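Local coordinates for protein 3'-5' exonuclease crn-4 (Caenorhabditis elegans, PDB 5DK5) that degrades RNA and DNA from their 3' ends as a metal-dependent DEDDh-family exonuclease and takes part in apoptotic DNA degradation, at residues F102-W105 with L106-L109; S122-D125 with L126-I129; D190-D193 with D194-I198; G260-R263 with L264-G268. All coordinates share one frame; numbering follows the deposited sequence.

Contact 1: F102-W105 with L106-L109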
loop_
_atom_site.group_PDB
_atom_site.type_symbol
_atom_site.label_atom_id
_atom_site.label_comp_id
_atom_site.label_asym_id
_atom_site.label_seq_id
_atom_site.Cartn_x
_atom_site.Cartn_y
_atom_site.Cartn_z
ATOM N N PHE B 102 -25.714 -2.122 -1.774
ATOM C CA PHE B 102 -26.174 -1.225 -0.722
ATOM C C PHE B 102 -27.437 -0.480 -1.146
ATOM O O PHE B 102 -28.354 -0.300 -0.348
ATOM C CB PHE B 102 -25.062 -0.239 -0.351
ATOM C CG PHE B 102 -25.560 1.054 0.224
ATOM C CD1 PHE B 102 -26.038 1.115 1.521
ATOM C CD2 PHE B 102 -25.537 2.214 -0.531
ATOM C CE1 PHE B 102 -26.492 2.307 2.050
ATOM C CE2 PHE B 102 -25.989 3.409 -0.006
ATOM C CZ PHE B 102 -26.466 3.456 1.285
ATOM N N GLN B 103 -27.487 -0.056 -2.405
ATOM C CA GLN B 103 -28.662 0.631 -2.925
ATOM C C GLN B 103 -29.871 -0.298 -2.971
ATOM O O GLN B 103 -30.984 0.102 -2.626
ATOM C CB GLN B 103 -28.383 1.194 -4.318
ATOM C CG GLN B 103 -27.410 2.357 -4.324
ATOM C CD GLN B 103 -27.312 3.023 -5.678
ATOM O OE1 GLN B 103 -26.770 2.454 -6.626
ATOM N NE2 GLN B 103 -27.846 4.233 -5.780
ATOM N N GLN B 104 -29.653 -1.538 -3.399
ATOM C CA GLN B 104 -30.727 -2.522 -3.439
ATOM C C GLN B 104 -31.232 -2.827 -2.032
ATOM O O GLN B 104 -32.427 -3.038 -1.824
ATOM C CB GLN B 104 -30.250 -3.807 -4.120
ATOM C CG GLN B 104 -31.314 -4.890 -4.210
ATOM C CD GLN B 104 -32.564 -4.412 -4.917
ATOM O OE1 GLN B 104 -32.490 -3.799 -5.983
ATOM N NE2 GLN B 104 -33.719 -4.674 -4.320
ATOM N N TRP B 105 -30.312 -2.847 -1.074
ATOM C CA TRP B 105 -30.652 -3.093 0.323
ATOM C C TRP B 105 -31.632 -2.044 0.840
ATOM O O TRP B 105 -32.580 -2.369 1.551
ATOM C CB TRP B 105 -29.380 -3.104 1.173
ATOM C CG TRP B 105 -29.598 -3.398 2.626
ATOM C CD1 TRP B 105 -29.978 -4.588 3.175
ATOM C CD2 TRP B 105 -29.422 -2.490 3.720
ATOM N NE1 TRP B 105 -30.058 -4.474 4.542
ATOM C CE2 TRP B 105 -29.721 -3.196 4.902
ATOM C CE3 TRP B 105 -29.044 -1.146 3.815
ATOM C CZ2 TRP B 105 -29.654 -2.605 6.163
ATOM C CZ3 TRP B 105 -28.981 -0.561 5.067
ATOM C CH2 TRP B 105 -29.285 -1.290 6.225
ATOM N N LEU B 106 -31.405 -0.785 0.475
ATOM C CA LEU B 106 -32.315 0.292 0.847
ATOM C C LEU B 106 -33.698 0.062 0.248
ATOM O O LEU B 106 -34.715 0.276 0.912
ATOM C CB LEU B 106 -31.769 1.647 0.388
ATOM C CG LEU B 106 -30.457 2.116 1.022
ATOM C CD1 LEU B 106 -29.984 3.397 0.359
ATOM C CD2 LEU B 106 -30.616 2.318 2.523
ATOM N N ILE B 107 -33.734 -0.375 -1.007
ATOM C CA ILE B 107 -34.998 -0.649 -1.680
ATOM C C ILE B 107 -35.703 -1.828 -1.022
ATOM O O ILE B 107 -36.913 -1.783 -0.793
ATOM C CB ILE B 107 -34.793 -0.937 -3.184
ATOM C CG1 ILE B 107 -34.203 0.298 -3.868
ATOM C CG2 ILE B 107 -36.119 -1.337 -3.851
ATOM C CD1 ILE B 107 -33.938 0.129 -5.350
ATOM N N THR B 108 -34.945 -2.879 -0.718
ATOM C CA THR B 108 -35.504 -4.069 -0.091
ATOM C C THR B 108 -36.141 -3.737 1.254
ATOM O O THR B 108 -37.166 -4.309 1.619
ATOM C CB THR B 108 -34.433 -5.156 0.113
ATOM O OG1 THR B 108 -33.819 -5.467 -1.143
ATOM C CG2 THR B 108 -35.049 -6.424 0.692
ATOM N N LEU B 109 -35.530 -2.816 1.992
ATOM C CA LEU B 109 -36.077 -2.392 3.275
ATOM C C LEU B 109 -37.348 -1.567 3.090
ATOM O O LEU B 109 -38.117 -1.377 4.034
ATOM C CB LEU B 109 -35.045 -1.583 4.061
ATOM C CG LEU B 109 -33.826 -2.330 4.611
ATOM C CD1 LEU B 109 -32.931 -1.360 5.353
ATOM C CD2 LEU B 109 -34.224 -3.484 5.522
#

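Contact 2: S122-D125 with L126-I129. With IPA (isopropyl alcohol), chain L; IPA (isopropyl alcohol), chain M.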
loop_
_atom_site.group_PDB
_atom_site.type_symbol
_atom_site.label_atom_id
_atom_site.label_comp_id
_atom_site.label_asym_id
_atom_site.label_seq_id
_atom_site.Cartn_x
_atom_site.Cartn_y
_atom_site.Cartn_z
ATOM N N SER B 122 -18.604 11.544 12.921
ATOM C CA SER B 122 -17.890 12.722 12.438
ATOM C C SER B 122 -18.231 12.982 10.976
ATOM O O SER B 122 -19.027 12.261 10.377
ATOM C CB SER B 122 -16.375 12.552 12.602
ATOM O OG SER B 122 -15.871 11.556 11.727
ATOM N N ARG B 123 -17.622 14.016 10.409
ATOM C CA ARG B 123 -17.836 14.361 9.010
ATOM C C ARG B 123 -17.050 13.434 8.093
ATOM O O ARG B 123 -17.364 13.306 6.911
ATOM C CB ARG B 123 -17.434 15.815 8.747
ATOM C CG ARG B 123 -15.978 16.134 9.072
ATOM C CD ARG B 123 -15.622 17.566 8.700
ATOM N NE ARG B 123 -16.444 18.542 9.412
ATOM C CZ ARG B 123 -16.430 19.852 9.179
ATOM N NH1 ARG B 123 -15.637 20.358 8.243
ATOM N NH2 ARG B 123 -17.212 20.660 9.881
ATOM N N GLN B 124 -16.034 12.783 8.652
ATOM C CA GLN B 124 -15.075 12.009 7.870
ATOM C C GLN B 124 -15.723 10.975 6.949
ATOM O O GLN B 124 -15.355 10.871 5.779
ATOM C CB GLN B 124 -14.091 11.304 8.808
ATOM C CG GLN B 124 -13.302 12.248 9.701
ATOM C CD GLN B 124 -12.476 13.238 8.906
ATOM O OE1 GLN B 124 -11.931 12.904 7.855
ATOM N NE2 GLN B 124 -12.390 14.468 9.397
ATOM N N ASP B 125 -16.681 10.219 7.474
ATOM C CA ASP B 125 -17.274 9.108 6.732
ATOM C C ASP B 125 -17.871 9.528 5.388
ATOM O O ASP B 125 -17.650 8.866 4.376
ATOM C CB ASP B 125 -18.355 8.423 7.572
ATOM C CG ASP B 125 -17.783 7.657 8.751
ATOM O OD1 ASP B 125 -17.649 8.250 9.842
ATOM O OD2 ASP B 125 -17.469 6.458 8.587
ATOM N N LEU B 126 -18.621 10.627 5.379
ATOM C CA LEU B 126 -19.344 11.039 4.179
ATOM C C LEU B 126 -18.679 12.204 3.444
ATOM O O LEU B 126 -18.593 12.193 2.217
ATOM C CB LEU B 126 -20.786 11.404 4.537
ATOM C CG LEU B 126 -21.665 10.235 5.004
ATOM C CD1 LEU B 126 -23.071 10.721 5.306
ATOM C CD2 LEU B 126 -21.711 9.107 3.978
ATOM N N TRP B 127 -18.205 13.206 4.177
ATOM C CA TRP B 127 -17.575 14.352 3.527
ATOM C C TRP B 127 -16.255 13.975 2.852
ATOM O O TRP B 127 -15.976 14.428 1.743
ATOM C CB TRP B 127 -17.330 15.488 4.520
ATOM C CG TRP B 127 -16.245 16.411 4.069
ATOM C CD1 TRP B 127 -16.318 17.342 3.075
ATOM C CD2 TRP B 127 -14.913 16.481 4.589
ATOM N NE1 TRP B 127 -15.114 17.990 2.946
ATOM C CE2 TRP B 127 -14.235 17.480 3.864
ATOM C CE3 TRP B 127 -14.228 15.796 5.597
ATOM C CZ2 TRP B 127 -12.906 17.812 4.116
ATOM C CZ3 TRP B 127 -12.910 16.127 5.845
ATOM C CH2 TRP B 127 -12.263 17.126 5.109
ATOM N N ARG B 128 -15.444 13.151 3.514
ATOM C CA ARG B 128 -14.137 12.769 2.971
ATOM C C ARG B 128 -14.163 11.394 2.313
ATOM O O ARG B 128 -13.999 11.276 1.099
ATOM C CB ARG B 128 -13.065 12.790 4.068
ATOM C CG ARG B 128 -11.675 12.376 3.576
ATOM C CD ARG B 128 -10.597 12.617 4.631
ATOM N NE ARG B 128 -10.785 11.776 5.809
ATOM C CZ ARG B 128 -10.408 10.504 5.897
ATOM N NH1 ARG B 128 -9.817 9.903 4.873
ATOM N NH2 ARG B 128 -10.629 9.828 7.016
ATOM N N ILE B 129 -14.365 10.359 3.123
ATOM C CA ILE B 129 -14.237 8.979 2.660
ATOM C C ILE B 129 -15.204 8.663 1.526
ATOM O O ILE B 129 -14.792 8.165 0.477
ATOM C CB ILE B 129 -14.459 7.985 3.820
ATOM C CG1 ILE B 129 -13.336 8.146 4.848
ATOM C CG2 ILE B 129 -14.531 6.541 3.301
ATOM C CD1 ILE B 129 -13.488 7.297 6.101
HETATM C C1 IPA L . -16.606 17.120 14.802
HETATM C C2 IPA L . -16.133 16.006 13.896
HETATM C C3 IPA L . -14.629 15.865 13.994
HETATM O O2 IPA L . -16.480 16.320 12.570
HETATM C C1 IPA M . -8.180 10.708 0.265
HETATM C C2 IPA M . -8.078 11.900 1.188
HETATM C C3 IPA M . -9.129 12.920 0.805
HETATM O O2 IPA M . -8.290 11.474 2.514
HETATM O O HOH W 1 -19.811 12.000 7.797
#

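Contact 3: D190-D193 with D194-I198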
loop_
_atom_site.group_PDB
_atom_site.type_symbol
_atom_site.label_atom_id
_atom_site.label_comp_id
_atom_site.label_asym_id
_atom_site.label_seq_id
_atom_site.Cartn_x
_atom_site.Cartn_y
_atom_site.Cartn_z
ATOM N N ASP B 190 -14.304 -4.169 14.593
ATOM C CA ASP B 190 -14.236 -3.601 13.252
ATOM C C ASP B 190 -15.300 -2.512 13.064
ATOM O O ASP B 190 -15.748 -1.900 14.035
ATOM C CB ASP B 190 -14.386 -4.713 12.203
ATOM C CG ASP B 190 -15.708 -5.458 12.311
ATOM O OD1 ASP B 190 -16.608 -5.008 13.052
ATOM O OD2 ASP B 190 -15.846 -6.505 11.643
ATOM N N ALA B 191 -15.698 -2.276 11.817
ATOM C CA ALA B 191 -16.650 -1.220 11.483
ATOM C C ALA B 191 -17.983 -1.383 12.205
ATOM O O ALA B 191 -18.575 -0.401 12.652
ATOM C CB ALA B 191 -16.881 -1.191 9.986
ATOM N N MET B 192 -18.456 -2.619 12.311
ATOM C CA MET B 192 -19.769 -2.877 12.889
ATOM C C MET B 192 -19.784 -2.524 14.374
ATOM O O MET B 192 -20.817 -2.128 14.911
ATOM C CB MET B 192 -20.171 -4.340 12.680
ATOM C CG MET B 192 -21.562 -4.692 13.195
ATOM S SD MET B 192 -22.874 -3.619 12.568
ATOM C CE MET B 192 -22.812 -3.976 10.813
ATOM N N ASP B 193 -18.636 -2.657 15.034
ATOM C CA ASP B 193 -18.525 -2.276 16.438
ATOM C C ASP B 193 -18.724 -0.774 16.598
ATOM O O ASP B 193 -19.385 -0.326 17.536
ATOM C CB ASP B 193 -17.168 -2.691 17.010
ATOM C CG ASP B 193 -17.085 -4.178 17.288
ATOM O OD1 ASP B 193 -17.942 -4.932 16.782
ATOM O OD2 ASP B 193 -16.155 -4.593 18.011
ATOM N N ASP B 194 -18.154 -0.002 15.678
ATOM C CA ASP B 194 -18.346 1.444 15.676
ATOM C C ASP B 194 -19.823 1.769 15.498
ATOM O O ASP B 194 -20.366 2.623 16.194
ATOM C CB ASP B 194 -17.521 2.103 14.568
ATOM C CG ASP B 194 -16.029 2.014 14.819
ATOM O OD1 ASP B 194 -15.619 1.239 15.707
ATOM O OD2 ASP B 194 -15.265 2.717 14.126
ATOM N N CYS B 195 -20.466 1.073 14.565
ATOM C CA CYS B 195 -21.890 1.258 14.311
ATOM C C CYS B 195 -22.712 1.014 15.572
ATOM O O CYS B 195 -23.598 1.800 15.906
ATOM C CB CYS B 195 -22.359 0.321 13.196
ATOM S SG CYS B 195 -21.857 0.823 11.540
ATOM N N LEU B 196 -22.410 -0.077 16.267
ATOM C CA LEU B 196 -23.138 -0.437 17.477
ATOM C C LEU B 196 -22.913 0.585 18.587
ATOM O O LEU B 196 -23.846 0.941 19.306
ATOM C CB LEU B 196 -22.719 -1.831 17.951
ATOM C CG LEU B 196 -23.111 -2.995 17.036
ATOM C CD1 LEU B 196 -22.477 -4.291 17.519
ATOM C CD2 LEU B 196 -24.623 -3.146 16.943
ATOM N N ASN B 197 -21.678 1.056 18.724
ATOM C CA ASN B 197 -21.360 2.063 19.731
ATOM C C ASN B 197 -22.076 3.379 19.453
ATOM O O ASN B 197 -22.651 3.983 20.356
ATOM C CB ASN B 197 -19.849 2.299 19.801
ATOM C CG ASN B 197 -19.140 1.269 20.656
ATOM O OD1 ASN B 197 -19.306 1.241 21.877
ATOM N ND2 ASN B 197 -18.337 0.420 20.023
ATOM N N ILE B 198 -22.042 3.816 18.198
ATOM C CA ILE B 198 -22.707 5.051 17.802
ATOM C C ILE B 198 -24.214 4.928 18.003
ATOM O O ILE B 198 -24.869 5.874 18.445
ATOM C CB ILE B 198 -22.403 5.406 16.331
ATOM C CG1 ILE B 198 -20.925 5.764 16.168
ATOM C CG2 ILE B 198 -23.266 6.579 15.863
ATOM C CD1 ILE B 198 -20.456 5.837 14.724
#

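Contact 4: G260-R263 with L264-G268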
loop_
_atom_site.group_PDB
_atom_site.type_symbol
_atom_site.label_atom_id
_atom_site.label_comp_id
_atom_site.label_asym_id
_atom_site.label_seq_id
_atom_site.Cartn_x
_atom_site.Cartn_y
_atom_site.Cartn_z
ATOM N N GLY B 260 -33.355 23.552 13.961
ATOM C CA GLY B 260 -34.670 24.101 13.679
ATOM C C GLY B 260 -34.798 24.658 12.272
ATOM O O GLY B 260 -35.869 25.121 11.880
ATOM N N ASP B 261 -33.708 24.606 11.510
ATOM C CA ASP B 261 -33.678 25.171 10.162
ATOM C C ASP B 261 -33.844 24.110 9.078
ATOM O O ASP B 261 -34.119 24.437 7.924
ATOM C CB ASP B 261 -32.368 25.927 9.937
ATOM C CG ASP B 261 -32.230 27.136 10.839
ATOM O OD1 ASP B 261 -32.933 27.196 11.871
ATOM O OD2 ASP B 261 -31.417 28.027 10.517
ATOM N N PHE B 262 -33.669 22.844 9.445
ATOM C CA PHE B 262 -33.742 21.756 8.473
ATOM C C PHE B 262 -35.175 21.329 8.171
ATOM O O PHE B 262 -35.967 21.082 9.081
ATOM C CB PHE B 262 -32.956 20.541 8.966
ATOM C CG PHE B 262 -33.109 19.336 8.084
ATOM C CD1 PHE B 262 -32.428 19.253 6.883
ATOM C CD2 PHE B 262 -33.943 18.291 8.449
ATOM C CE1 PHE B 262 -32.569 18.151 6.064
ATOM C CE2 PHE B 262 -34.088 17.186 7.632
ATOM C CZ PHE B 262 -33.400 17.115 6.439
ATOM N N ARG B 263 -35.487 21.238 6.879
ATOM C CA ARG B 263 -36.773 20.731 6.410
ATOM C C ARG B 263 -36.539 19.492 5.554
ATOM O O ARG B 263 -35.529 19.397 4.857
ATOM C CB ARG B 263 -37.522 21.798 5.607
ATOM C CG ARG B 263 -37.594 23.163 6.280
ATOM C CD ARG B 263 -38.251 23.091 7.650
ATOM N NE ARG B 263 -38.150 24.353 8.375
ATOM C CZ ARG B 263 -38.342 24.482 9.684
ATOM N NH1 ARG B 263 -38.639 23.423 10.426
ATOM N NH2 ARG B 263 -38.230 25.674 10.257
ATOM N N LEU B 264 -37.470 18.545 5.606
ATOM C CA LEU B 264 -37.341 17.309 4.841
ATOM C C LEU B 264 -37.338 17.565 3.337
ATOM O O LEU B 264 -36.761 16.791 2.574
ATOM C CB LEU B 264 -38.469 16.340 5.196
ATOM C CG LEU B 264 -38.118 15.334 6.293
ATOM C CD1 LEU B 264 -37.779 16.042 7.589
ATOM C CD2 LEU B 264 -39.257 14.344 6.496
ATOM N N GLU B 265 -37.978 18.654 2.918
ATOM C CA GLU B 265 -38.079 18.980 1.500
ATOM C C GLU B 265 -36.756 19.493 0.939
ATOM O O GLU B 265 -36.648 19.766 -0.257
ATOM C CB GLU B 265 -39.176 20.019 1.262
ATOM C CG GLU B 265 -38.965 21.341 2.000
ATOM C CD GLU B 265 -39.943 22.421 1.570
ATOM O OE1 GLU B 265 -40.406 22.386 0.409
ATOM O OE2 GLU B 265 -40.247 23.309 2.395
ATOM N N MET B 266 -35.755 19.634 1.802
ATOM C CA MET B 266 -34.425 20.036 1.359
ATOM C C MET B 266 -33.745 18.893 0.615
ATOM O O MET B 266 -32.825 19.118 -0.172
ATOM C CB MET B 266 -33.568 20.477 2.546
ATOM C CG MET B 266 -33.979 21.816 3.144
ATOM S SD MET B 266 -33.225 22.160 4.748
ATOM C CE MET B 266 -31.605 21.409 4.568
ATOM N N TYR B 267 -34.197 17.668 0.868
ATOM C CA TYR B 267 -33.727 16.512 0.114
ATOM C C TYR B 267 -34.419 16.511 -1.254
ATOM O O TYR B 267 -35.644 16.603 -1.281
ATOM C CB TYR B 267 -34.028 15.211 0.868
ATOM C CG TYR B 267 -33.534 13.964 0.161
ATOM C CD1 TYR B 267 -34.221 13.435 -0.925
ATOM C CD2 TYR B 267 -32.380 13.317 0.581
ATOM C CE1 TYR B 267 -33.768 12.306 -1.575
ATOM C CE2 TYR B 267 -31.921 12.183 -0.062
ATOM C CZ TYR B 267 -32.621 11.681 -1.138
ATOM O OH TYR B 267 -32.172 10.550 -1.785
ATOM N N GLY B 268 -33.707 16.418 -2.384
ATOM C CA GLY B 268 -32.256 16.376 -2.505
ATOM C C GLY B 268 -31.788 17.548 -3.351
ATOM O O GLY B 268 -31.381 17.383 -4.501
#

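Contact 1: F102-W105 with L106-L109
Trp105 turns its CG away from its own backbone N (chi1 -178°), which lays the indole along the helix toward Leu109, whose CG instead stands beside its N; the two meet one helical turn apart. This is i/i+4 packing on a single alpha-helix, 95-109, of the RNase H-like exonuclease domain. The methyl CD1 of Leu109 sits over one face of the indole, 3.6 Å from the centroid of the six-membered ring and 13° off its normal, a CH-pi contact. Leu106, next along the chain from Trp105, divides its methyls: CD2 comes within 4.0 Å of Trp105 CE3, while CD1 reaches Phe102 CZ at 3.6 Å. Leu106 therefore fills the space between two aromatic side chains, and its CG lies over a face of the Phe102 ring. The apolar side faces the sheet, where Phe102 meets Phe44 and Trp105 meets Phe62 and Ile60, on strands 41-50 and 55-65.

Regular i to i+4 backbone bonds run through the turn, among them Leu109 N to Trp105 O at 3.0 Å. On the solvent side, where Gln104 and Thr108 are exposed, Gln104 O is gripped twice by one residue: Thr108 N donates to it at 2.8 Å, nearly in line with the carbonyl, and Thr108 OG1 donates at 2.9 Å from 46° above the carbonyl plane.

Contact 2: S122-D125 with L126-I129
At the edge of the Arg128 guanidinium, in its plane, lie CD and OE1 of Gln124, and the CG1 of Ile129 rests over one face, 3.7 Å above the plane. The amide and guanidinium planes differ by 34°. Gln124 OE1 takes the NE-H of Arg128 at 2.6 Å with an N-H...O angle of 177°, nearly along the amide C=O. A bend at chi2 (-60°) folds the glutamine back to meet it. At a different edge, on the side of the arginine's CD, NH1 donates at 3.2 Å to O2 of an isopropyl alcohol, probably from the crystallisation liquor. The indole of Trp127 receives Gln124 OE1 at its edge, near CZ3, and Arg123 CD obliquely at CE3, 3.8 Å away.

The segment leads into helix 124-136 in the beta-alpha-beta unit of strands 116-120 and 147-150. Ser122 OG accepts a weak capping bond from Gln124 N. A wider pi-type turn follows: Gln124 O accepts from both Arg128 N and Ile129 N. Asp125 OD2 is held by Phe26 N, beside the metal ligand Asp25. The short, straight, in-plane bond to NE probably restrains the guanidinium's turning, and the amide oxygen offers its positive charge a neutral, partly negative partner.

Contact 3: D190-D193 with D194-I198
Asp193, Met192 and Asp194 bury the most surface here, and they send their side chains to three different sides of the first turns of helix 191-207. Asp193 is gripped through its backbone: its O accepts the N-H of Asn197 at 2.9 Å and, more weakly, the side-chain ND2 of Asn197 at 2.8 Å, where the N-H...O angle is only 130°. The stronger acceptor of ND2 is Ile185 O, so the amide ties the helix to the preceding loop. The carboxylate of Asp193 faces backward, taking the backbone N-H groups of Ala188 and His189.

Met192, bent at chi2 and chi3, folds its thioether back so that SD lies 4.0 Å from Cys195 CB, while its O accepts from Leu196 N at 2.9 Å. Asp190 is the N-cap, its OD1 taking a weak bond from Met192 N.

Asp194 binds the magnesium site together with Asp25 and Glu27 of strand 20-28, and its OD2 is hydrogen-bonded to N4 of a bound MES, the inhibitor of this complex. Its CB packs 3.3 Å from Ala191 O, and with CG anti to the carbonyl carbon (chi1 -68°) its OD1 lies 3.6 Å from Asp190 O, near the helix start. Replacing Asp194 by an alanine is likely to leave the magnesium ion short of a ligand and the MES N4 without its acceptor. Asp194 OD2 lies close to the carboxylates of Asp25 and Glu27, and the magnesium ion probably offsets the negative charge crowded there.

Contact 4: G260-R263 with L264-G268
Met266 CE touches the Phe262 ring at CD1, 3.3 Å away, the closest approach of one side chain to another across the turn. Its sulfur lies 4.7 Å from the ring centroid and 52° off the normal, an oblique Met-aromatic contact. SD also serves as acceptor: Arg263 N points at it over 3.2 Å with an N-H...S angle of 177°, a straight but weak bond. On the same side of the ring, Leu264 brings CD1 to 3.9 Å from Phe262 CE2, and its backbone N stands over that face. Phe262 is thus met by thioether and isobutyl groups from the same short turn.

What positions them is the backbone. Residues 264-266 form a 3-10 turn, begun by Met266 N donating to Arg263 O at 3.1 Å from well above the carbonyl plane and continued by Tyr267 N to Leu264 O. The bend at chi3 (35°) swings the methionine's CE round to the phenyl. A serine at Met266 would probably leave the Arg263 N-H without its sulfur acceptor and open a gap beside the Phe262 ring. Behind this shell, the peptide bond between Tyr267 and Gly268 is cis, and Gly268 pairs by backbone hydrogen bonds with Met277.

The segment belongs to the long connection between strand 253-256 and helix 300-305, and soon after it comes Cys270, a zinc ligand; Met266 also touches Ile257 and Arg271. Phe262 and Tyr267 both rest on Gln147 of strand 147-150, so the turn packs against that strand.

Overall arrangement
Contacts 1, 2 and 3 are helix turns of the exonuclease domain, whereas contact 4 is a 3-10 turn in the long C-terminal connection. Contact 2 is the most central, its centre about 3 Å from that of the chain, yet contact 3, about 13 Å out, is the more fully buried; contacts 1 and 4, about 19 Å out, have exposed residues. Contacts 2 and 3 flank the metal site, through Asp125 beside it and Asp194 in it, with centres about 15 Å apart; both helices also touch strand 20-28. Contacts 1 and 3 share strands 41-50 and 55-65, while contacts 2 and 4 share strand 147-150. Aromatic and aliphatic packing marks 1 and 4; charge and amide chemistry marks 2 and 3.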